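Sulfotransferase (PDB 3RNL) probably transfers sulfuryl groups to acceptor molecules as a sulfotransferase of the P-loop NTPase-like fold, and carries a bound magnesium ion. Local coordinates at residues S23-R26 and Y27-H31; Q153-E156 and P157-Y161; P195-V198 and V199-C203. One frame throughout, in Å; residues are numbered along the deposited sequence.

Contact 1. Residues S23-R26 and Y27-H31; sequences SLDR and YLSQH. With MG (magnesium ion), chain B.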
loop_
_atom_site.group_PDB
_atom_site.type_symbol
_atom_site.label_atom_id
_atom_site.label_comp_id
_atom_site.label_asym_id
_atom_site.label_seq_id
_atom_site.Cartn_x
_atom_site.Cartn_y
_atom_site.Cartn_z
ATOM N N SER A 23 1.018 -8.456 6.321
ATOM C CA SER A 23 1.474 -9.839 6.373
ATOM C C SER A 23 2.678 -10.041 5.458
ATOM O O SER A 23 3.654 -10.695 5.829
ATOM C CB SER A 23 0.342 -10.802 6.001
ATOM O OG SER A 23 -0.684 -10.741 6.971
ATOM N N LEU A 24 2.620 -9.461 4.264
ATOM C CA LEU A 24 3.729 -9.605 3.328
ATOM C C LEU A 24 5.029 -9.107 3.966
ATOM O O LEU A 24 6.077 -9.758 3.891
ATOM C CB LEU A 24 3.440 -8.836 2.037
ATOM C CG LEU A 24 4.567 -8.862 1.004
ATOM C CD1 LEU A 24 4.781 -10.291 0.524
ATOM C CD2 LEU A 24 4.232 -7.935 -0.165
ATOM N N ASP A 25 4.962 -7.925 4.573
ATOM C CA ASP A 25 6.107 -7.357 5.283
ATOM C C ASP A 25 6.621 -8.338 6.355
ATOM O O ASP A 25 7.818 -8.608 6.439
ATOM C CB ASP A 25 5.691 -6.002 5.885
ATOM C CG ASP A 25 6.733 -5.397 6.822
ATOM O OD1 ASP A 25 7.558 -6.141 7.393
ATOM O OD2 ASP A 25 6.702 -4.154 7.010
ATOM N N ARG A 26 5.712 -8.869 7.168
ATOM C CA ARG A 26 6.093 -9.813 8.214
ATOM C C ARG A 26 6.823 -11.036 7.643
ATOM O O ARG A 26 7.867 -11.459 8.155
ATOM C CB ARG A 26 4.852 -10.228 9.014
ATOM C CG ARG A 26 5.114 -11.231 10.126
ATOM C CD ARG A 26 3.996 -11.175 11.169
ATOM N NE ARG A 26 2.683 -11.036 10.542
ATOM C CZ ARG A 26 1.925 -12.060 10.163
ATOM N NH1 ARG A 26 2.350 -13.302 10.361
ATOM N NH2 ARG A 26 0.740 -11.844 9.595
ATOM N N TYR A 27 6.277 -11.603 6.574
ATOM C CA TYR A 27 6.894 -12.774 5.956
ATOM C C TYR A 27 8.268 -12.482 5.342
ATOM O O TYR A 27 9.196 -13.275 5.492
ATOM C CB TYR A 27 5.978 -13.371 4.897
ATOM C CG TYR A 27 4.641 -13.814 5.428
ATOM C CD1 TYR A 27 4.482 -14.168 6.766
ATOM C CD2 TYR A 27 3.535 -13.878 4.595
ATOM C CE1 TYR A 27 3.245 -14.572 7.256
ATOM C CE2 TYR A 27 2.296 -14.280 5.075
ATOM C CZ TYR A 27 2.163 -14.628 6.407
ATOM O OH TYR A 27 0.936 -15.034 6.879
ATOM N N LEU A 28 8.391 -11.373 4.616
ATOM C CA LEU A 28 9.675 -11.042 4.000
ATOM C C LEU A 28 10.747 -10.773 5.049
ATOM O O LEU A 28 11.912 -11.145 4.869
ATOM C CB LEU A 28 9.539 -9.835 3.071
ATOM C CG LEU A 28 8.767 -10.138 1.789
ATOM C CD1 LEU A 28 8.498 -8.846 1.024
ATOM C CD2 LEU A 28 9.513 -11.131 0.906
ATOM N N SER A 29 10.348 -10.122 6.139
ATOM C CA SER A 29 11.278 -9.774 7.213
ATOM C C SER A 29 11.950 -11.009 7.788
ATOM O O SER A 29 13.070 -10.936 8.281
ATOM C CB SER A 29 10.560 -9.030 8.343
ATOM O OG SER A 29 10.042 -7.797 7.893
ATOM N N GLN A 30 11.259 -12.141 7.732
ATOM C CA GLN A 30 11.806 -13.387 8.278
ATOM C C GLN A 30 12.997 -13.918 7.476
ATOM O O GLN A 30 13.780 -14.719 7.986
ATOM C CB GLN A 30 10.741 -14.475 8.331
ATOM C CG GLN A 30 9.552 -14.155 9.218
ATOM C CD GLN A 30 8.481 -15.208 9.089
ATOM O OE1 GLN A 30 8.737 -16.294 8.572
ATOM N NE2 GLN A 30 7.273 -14.897 9.548
ATOM N N HIS A 31 13.116 -13.498 6.219
ATOM C CA HIS A 31 14.201 -13.981 5.354
ATOM C C HIS A 31 15.546 -13.479 5.889
ATOM O O HIS A 31 15.678 -12.318 6.238
ATOM C CB HIS A 31 13.968 -13.488 3.919
ATOM C CG HIS A 31 14.818 -14.165 2.880
ATOM N ND1 HIS A 31 16.193 -14.046 2.847
ATOM C CD2 HIS A 31 14.480 -14.934 1.818
ATOM C CE1 HIS A 31 16.667 -14.727 1.815
ATOM N NE2 HIS A 31 15.645 -15.271 1.169
HETATM MG MG MG B . 15.437 -10.805 7.890
HETATM O O HOH W 1 0.223 -15.193 9.481
HETATM O O HOH W 2 15.658 -12.778 9.476
HETATM O O HOH W 3 15.408 -9.230 9.947
HETATM O O HOH W 4 17.898 -10.650 8.496
#
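One face of the Tyr-27 ring lies against the carbonyl oxygen of Ser-23, a helical turn back, with Tyr-27 CG 3.3 Å from Ser-23 O and the oxygen offset toward the rim. A water sits at the edge of this ring, in its plane, 2.7 Å from Tyr-27 OH; it is also in plane at the edge of the Arg-26 guanidinium, where it accepts from NH1. Tyr-27 CD1 comes over one face of that guanidinium, but the two planes stand 73° apart, so they do not stack. A bend in the arginine chain (chi3 41°) brings Arg-26 NH1 to 3.5 Å from Tyr-27 CE1. Replacing Tyr-27 with a leucine would probably leave the water without its hydroxyl partner and the guanidinium freer to turn, with no ring lying against Ser-23 O.

On the buried side Leu-24 CG meets Leu-28 CD1 at 3.9 Å. Asp-25 O receives Ser-29 N at 3.0 Å, while the carboxylate of Asp-25 makes a salt bridge to Lys-40. This is the C-terminal end of the helix that follows the first strand of a P-loop-type fold, and here Ser-29 O (2.4 Å) and His-31 O (2.2 Å) join Ile-34 O and waters in a magnesium site built on main-chain carbonyls.

Contact 2. Residues Q153-E156 and P157-Y161; sequences QHYE and PLWYY
Aromatic contact comes first: the Tyr-155 ring drives its edge into the face of the Trp-159 indole in a T-shaped pair, with planes at 74° and the centroid of the five-membered ring 4.7 Å from that of the tyrosine. Tyr-155 CD1 leads, 3.5 Å from Trp-159 CD2, and CB follows alongside Trp-159 CD1. Tyr-160 brings its ring over the backbone instead, one face centred on Pro-157 CA and lying against the carbonyl carbon of Glu-156.

Among the hydrogen bonds, Trp-159 N reaches Glu-156 O at 3.1 Å, closing the short 3-10 turn of residues 157-159; the same oxygen lies at the edge of the indole, near its plane. Leu-158 N donates to Glu-156 OE2 at 3.2 Å, coming from above the carboxylate plane. Glu-156 gets its carboxylate there by placing CG between backbone N and carbonyl carbon (chi1 75°) and bending again at chi2, so that the chain folds back over the start of the turn. The phenol of Tyr-160 points OH at Tyr-155 O, 2.6 Å away, a weak and unsettled bond, since its proton has another acceptor within reach.

Charge enters through Glu-156, whose OE1 forms a salt bridge with Arg-135. Asp-59 takes Glu-156 N on one carboxylate oxygen and Trp-159 NE1 on the other, so that one acid holds both the backbone before the turn and the indole.

The chemistry is that of a buried carboxylate shared mainly between Leu-158 N and Arg-135, with a weak bond to a glycerol besides: the paired charge and the amide would be expected to keep Glu-156 ionised and the turn after helix 147-152 firmly shaped.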
loop_
_atom_site.group_PDB
_atom_site.type_symbol
_atom_site.label_atom_id
_atom_site.label_comp_id
_atom_site.label_asym_id
_atom_site.label_seq_id
_atom_site.Cartn_x
_atom_site.Cartn_y
_atom_site.Cartn_z
ATOM N N GLN A 153 -11.986 18.406 3.768
ATOM C CA GLN A 153 -11.639 18.776 5.142
ATOM C C GLN A 153 -10.273 18.237 5.586
ATOM O O GLN A 153 -9.842 18.480 6.712
ATOM C CB GLN A 153 -12.722 18.328 6.123
ATOM C CG GLN A 153 -14.051 19.077 5.956
ATOM C CD GLN A 153 -15.182 18.464 6.758
ATOM O OE1 GLN A 153 -15.026 17.413 7.374
ATOM N NE2 GLN A 153 -16.338 19.122 6.745
ATOM N N HIS A 154 -9.600 17.539 4.681
ATOM C CA HIS A 154 -8.268 16.973 4.930
ATOM C C HIS A 154 -8.232 15.876 5.996
ATOM O O HIS A 154 -7.315 15.825 6.817
ATOM C CB HIS A 154 -7.273 18.080 5.298
ATOM C CG HIS A 154 -7.178 19.172 4.276
ATOM N ND1 HIS A 154 -6.903 20.480 4.611
ATOM C CD2 HIS A 154 -7.302 19.145 2.929
ATOM C CE1 HIS A 154 -6.879 21.218 3.514
ATOM N NE2 HIS A 154 -7.113 20.431 2.479
ATOM N N TYR A 155 -9.201 14.973 5.954
ATOM C CA TYR A 155 -9.084 13.733 6.710
ATOM C C TYR A 155 -7.940 12.923 6.114
ATOM O O TYR A 155 -7.542 13.143 4.973
ATOM C CB TYR A 155 -10.365 12.905 6.575
ATOM C CG TYR A 155 -11.491 13.278 7.512
ATOM C CD1 TYR A 155 -12.270 12.286 8.104
ATOM C CD2 TYR A 155 -11.780 14.606 7.806
ATOM C CE1 TYR A 155 -13.323 12.610 8.943
ATOM C CE2 TYR A 155 -12.824 14.936 8.661
ATOM C CZ TYR A 155 -13.584 13.932 9.229
ATOM O OH TYR A 155 -14.634 14.246 10.075
ATOM N N GLU A 156 -7.408 11.978 6.880
ATOM C CA GLU A 156 -6.381 11.100 6.316
ATOM C C GLU A 156 -6.967 10.126 5.282
ATOM O O GLU A 156 -8.184 9.894 5.237
ATOM C CB GLU A 156 -5.642 10.357 7.425
ATOM C CG GLU A 156 -6.432 9.241 8.045
ATOM C CD GLU A 156 -5.580 7.991 8.205
ATOM O OE1 GLU A 156 -5.466 7.507 9.351
ATOM O OE2 GLU A 156 -5.029 7.509 7.181
ATOM N N PRO A 157 -6.109 9.585 4.405
ATOM C CA PRO A 157 -6.608 8.812 3.257
ATOM C C PRO A 157 -7.268 7.484 3.614
ATOM O O PRO A 157 -7.918 6.914 2.742
ATOM C CB PRO A 157 -5.368 8.592 2.366
ATOM C CG PRO A 157 -4.309 9.472 2.921
ATOM C CD PRO A 157 -4.653 9.804 4.342
ATOM N N LEU A 158 -7.113 6.985 4.840
ATOM C CA LEU A 158 -7.851 5.772 5.213
ATOM C C LEU A 158 -9.346 5.980 4.988
ATOM O O LEU A 158 -10.081 5.037 4.677
ATOM C CB LEU A 158 -7.578 5.377 6.670
ATOM C CG LEU A 158 -8.164 4.032 7.138
ATOM C CD1 LEU A 158 -7.764 2.875 6.205
ATOM C CD2 LEU A 158 -7.726 3.738 8.569
ATOM N N TRP A 159 -9.789 7.224 5.134
ATOM C CA TRP A 159 -11.193 7.549 4.931
ATOM C C TRP A 159 -11.589 7.632 3.455
ATOM O O TRP A 159 -12.788 7.737 3.157
ATOM C CB TRP A 159 -11.546 8.889 5.584
ATOM C CG TRP A 159 -11.306 8.999 7.060
ATOM C CD1 TRP A 159 -10.151 9.415 7.681
ATOM C CD2 TRP A 159 -12.264 8.779 8.105
ATOM N NE1 TRP A 159 -10.329 9.438 9.048
ATOM C CE2 TRP A 159 -11.614 9.050 9.334
ATOM C CE3 TRP A 159 -13.598 8.370 8.124
ATOM C CZ2 TRP A 159 -12.258 8.924 10.566
ATOM C CZ3 TRP A 159 -14.248 8.251 9.358
ATOM C CH2 TRP A 159 -13.573 8.520 10.558
ATOM N N TYR A 160 -10.642 7.588 2.512
ATOM C CA TYR A 160 -11.111 7.888 1.167
ATOM C C TYR A 160 -11.327 6.541 0.503
ATOM O O TYR A 160 -10.463 6.023 -0.218
ATOM C CB TYR A 160 -9.985 8.586 0.376
ATOM C CG TYR A 160 -9.395 9.876 0.942
ATOM C CD1 TYR A 160 -9.952 10.528 2.037
ATOM C CD2 TYR A 160 -8.267 10.436 0.354
ATOM C CE1 TYR A 160 -9.374 11.711 2.535
ATOM C CE2 TYR A 160 -7.693 11.597 0.836
ATOM C CZ TYR A 160 -8.240 12.227 1.923
ATOM O OH TYR A 160 -7.633 13.386 2.380
ATOM N N TYR A 161 -12.571 6.099 0.532
ATOM C CA TYR A 161 -12.880 4.735 0.151
ATOM C C TYR A 161 -12.666 4.574 -1.332
ATOM O O TYR A 161 -12.056 3.604 -1.781
ATOM C CB TYR A 161 -14.334 4.430 0.487
ATOM C CG TYR A 161 -14.593 4.458 1.966
ATOM C CD1 TYR A 161 -13.918 3.604 2.824
ATOM C CD2 TYR A 161 -15.531 5.334 2.507
ATOM C CE1 TYR A 161 -14.151 3.632 4.191
ATOM C CE2 TYR A 161 -15.768 5.368 3.865
ATOM C CZ TYR A 161 -15.087 4.512 4.700
ATOM O OH TYR A 161 -15.335 4.550 6.056
#

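Contact 3. Residues P195-V198 and V199-C203; sequences PVQV and VRDCC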
loop_
_atom_site.group_PDB
_atom_site.type_symbol
_atom_site.label_atom_id
_atom_site.label_comp_id
_atom_site.label_asym_id
_atom_site.label_seq_id
_atom_site.Cartn_x
_atom_site.Cartn_y
_atom_site.Cartn_z
ATOM N N PRO A 195 0.449 -17.878 0.090
ATOM C CA PRO A 195 1.412 -16.868 0.544
ATOM C C PRO A 195 2.861 -17.310 0.380
ATOM O O PRO A 195 3.717 -16.467 0.107
ATOM C CB PRO A 195 1.067 -16.691 2.035
ATOM C CG PRO A 195 0.206 -17.884 2.390
ATOM C CD PRO A 195 -0.533 -18.214 1.137
ATOM N N VAL A 196 3.147 -18.601 0.550
ATOM C CA VAL A 196 4.529 -19.049 0.402
ATOM C C VAL A 196 5.021 -18.806 -1.023
ATOM O O VAL A 196 6.136 -18.328 -1.228
ATOM C CB VAL A 196 4.715 -20.535 0.784
ATOM C CG1 VAL A 196 6.108 -21.003 0.404
ATOM C CG2 VAL A 196 4.469 -20.727 2.280
ATOM N N GLN A 197 4.185 -19.118 -2.009
ATOM C CA GLN A 197 4.589 -18.931 -3.401
ATOM C C GLN A 197 4.808 -17.454 -3.698
ATOM O O GLN A 197 5.779 -17.068 -4.360
ATOM C CB GLN A 197 3.538 -19.490 -4.360
ATOM C CG GLN A 197 3.951 -19.378 -5.821
ATOM C CD GLN A 197 5.183 -20.208 -6.119
ATOM O OE1 GLN A 197 5.183 -21.419 -5.915
ATOM N NE2 GLN A 197 6.248 -19.557 -6.569
ATOM N N VAL A 198 3.887 -16.620 -3.225
ATOM C CA VAL A 198 4.009 -15.187 -3.473
ATOM C C VAL A 198 5.252 -14.620 -2.794
ATOM O O VAL A 198 5.992 -13.840 -3.384
ATOM C CB VAL A 198 2.749 -14.414 -3.034
ATOM C CG1 VAL A 198 2.987 -12.897 -3.135
ATOM C CG2 VAL A 198 1.558 -14.830 -3.885
ATOM N N VAL A 199 5.502 -15.017 -1.551
ATOM C CA VAL A 199 6.720 -14.577 -0.879
ATOM C C VAL A 199 7.979 -15.014 -1.637
ATOM O O VAL A 199 8.919 -14.239 -1.797
ATOM C CB VAL A 199 6.764 -15.093 0.567
ATOM C CG1 VAL A 199 8.156 -14.918 1.159
ATOM C CG2 VAL A 199 5.699 -14.353 1.396
ATOM N N ARG A 200 8.005 -16.262 -2.102
ATOM C CA ARG A 200 9.154 -16.724 -2.879
ATOM C C ARG A 200 9.330 -15.952 -4.192
ATOM O O ARG A 200 10.457 -15.697 -4.614
ATOM C CB ARG A 200 9.045 -18.224 -3.161
ATOM C CG ARG A 200 9.315 -19.061 -1.936
ATOM C CD ARG A 200 8.943 -20.516 -2.200
ATOM N NE ARG A 200 9.543 -21.409 -1.224
ATOM C CZ ARG A 200 9.336 -22.721 -1.198
ATOM N NH1 ARG A 200 8.529 -23.284 -2.088
ATOM N NH2 ARG A 200 9.937 -23.472 -0.283
ATOM N N ASP A 201 8.221 -15.602 -4.841
ATOM C CA ASP A 201 8.273 -14.756 -6.041
ATOM C C ASP A 201 8.903 -13.401 -5.701
ATOM O O ASP A 201 9.701 -12.857 -6.481
ATOM C CB ASP A 201 6.871 -14.505 -6.611
ATOM C CG ASP A 201 6.221 -15.754 -7.188
ATOM O OD1 ASP A 201 6.925 -16.754 -7.451
ATOM O OD2 ASP A 201 4.979 -15.725 -7.387
ATOM N N CYS A 202 8.551 -12.851 -4.542
ATOM C CA CYS A 202 9.141 -11.569 -4.129
ATOM C C CYS A 202 10.627 -11.719 -3.869
ATOM O O CYS A 202 11.405 -10.822 -4.164
ATOM C CB CYS A 202 8.468 -11.000 -2.879
ATOM S SG CYS A 202 6.774 -10.481 -3.159
ATOM N N CYS A 203 11.034 -12.853 -3.307
ATOM C CA CYS A 203 12.456 -13.096 -3.124
ATOM C C CYS A 203 13.206 -13.074 -4.458
ATOM O O CYS A 203 14.277 -12.475 -4.572
ATOM C CB CYS A 203 12.688 -14.433 -2.421
ATOM S SG CYS A 203 12.060 -14.443 -0.702
HETATM O O HOH W 5 6.168 -22.134 -3.415
#
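Gln-197 and Asp-201, one turn apart, join through their side chains: Gln-197 NE2 donates to Asp-201 OD1 at 3.0 Å. The acceptor lies almost in the glutamine's amide plane, yet the approach to the carboxylate is from above its own plane, and the two flat groups are turned 40° from each other. A bend at chi2 of Gln-197 (64°) carries the amide along the helix to meet the acid.

Val-196 and Arg-200 run side by side, pointing the same way. Val-196 CG1 lies over one face of the guanidinium, offset toward the rim, with Arg-200 NE 3.8 Å away. A water then ties the arginine to the glutamine, donating to Gln-197 OE1 at 2.8 Å and accepting from Arg-200 NH1 at 2.9 Å.

Beneath these side chains the backbone ladder of the helix sets the spacing: Val-199 N bonds Pro-195 O at 2.8 Å and Asp-201 N bonds Gln-197 O at 2.9 Å. Further out, Phe-212 O takes the NE of Arg-200, while Asp-194 OD1 accepts Gln-197 N at the start of the helix. On the inner flank Val-198 and Cys-202 pack on Ile-186 of strand 183-187, and Val-199 and Cys-202 on helix 21-29.

Val-196 thus lies with the arginine on the outer side, apart from the inward-facing Val-198, Val-199 and Cys-202. Linked through amide and water, Asp-201, Gln-197 and Arg-200 would probably limit one another's rotation on this partly exposed face, with the bond to Phe-212 O steadying the guanidinium.

From the N terminus, contact 1 comes first, on helix 21-29 and the turn after it; contact 2 follows in the loop between helices 147-152 and 167-178, and contact 3 lies in helix 195-206. Each is local and closes only a turn of the chain, so they stand in series, none nested or crossed. Contacts 1 and 3 do meet: Tyr-27 CB, 3.6 Å from Val-199 CG2, packs helix on helix, and in the turn beyond His-31 CD2 lies 3.5 Å from Cys-203 SG, all on the same side of the chain's centre. Contact 2 is apart on the opposite side, its centre about 28 Å from that of contact 1 and about 32 Å from that of contact 3.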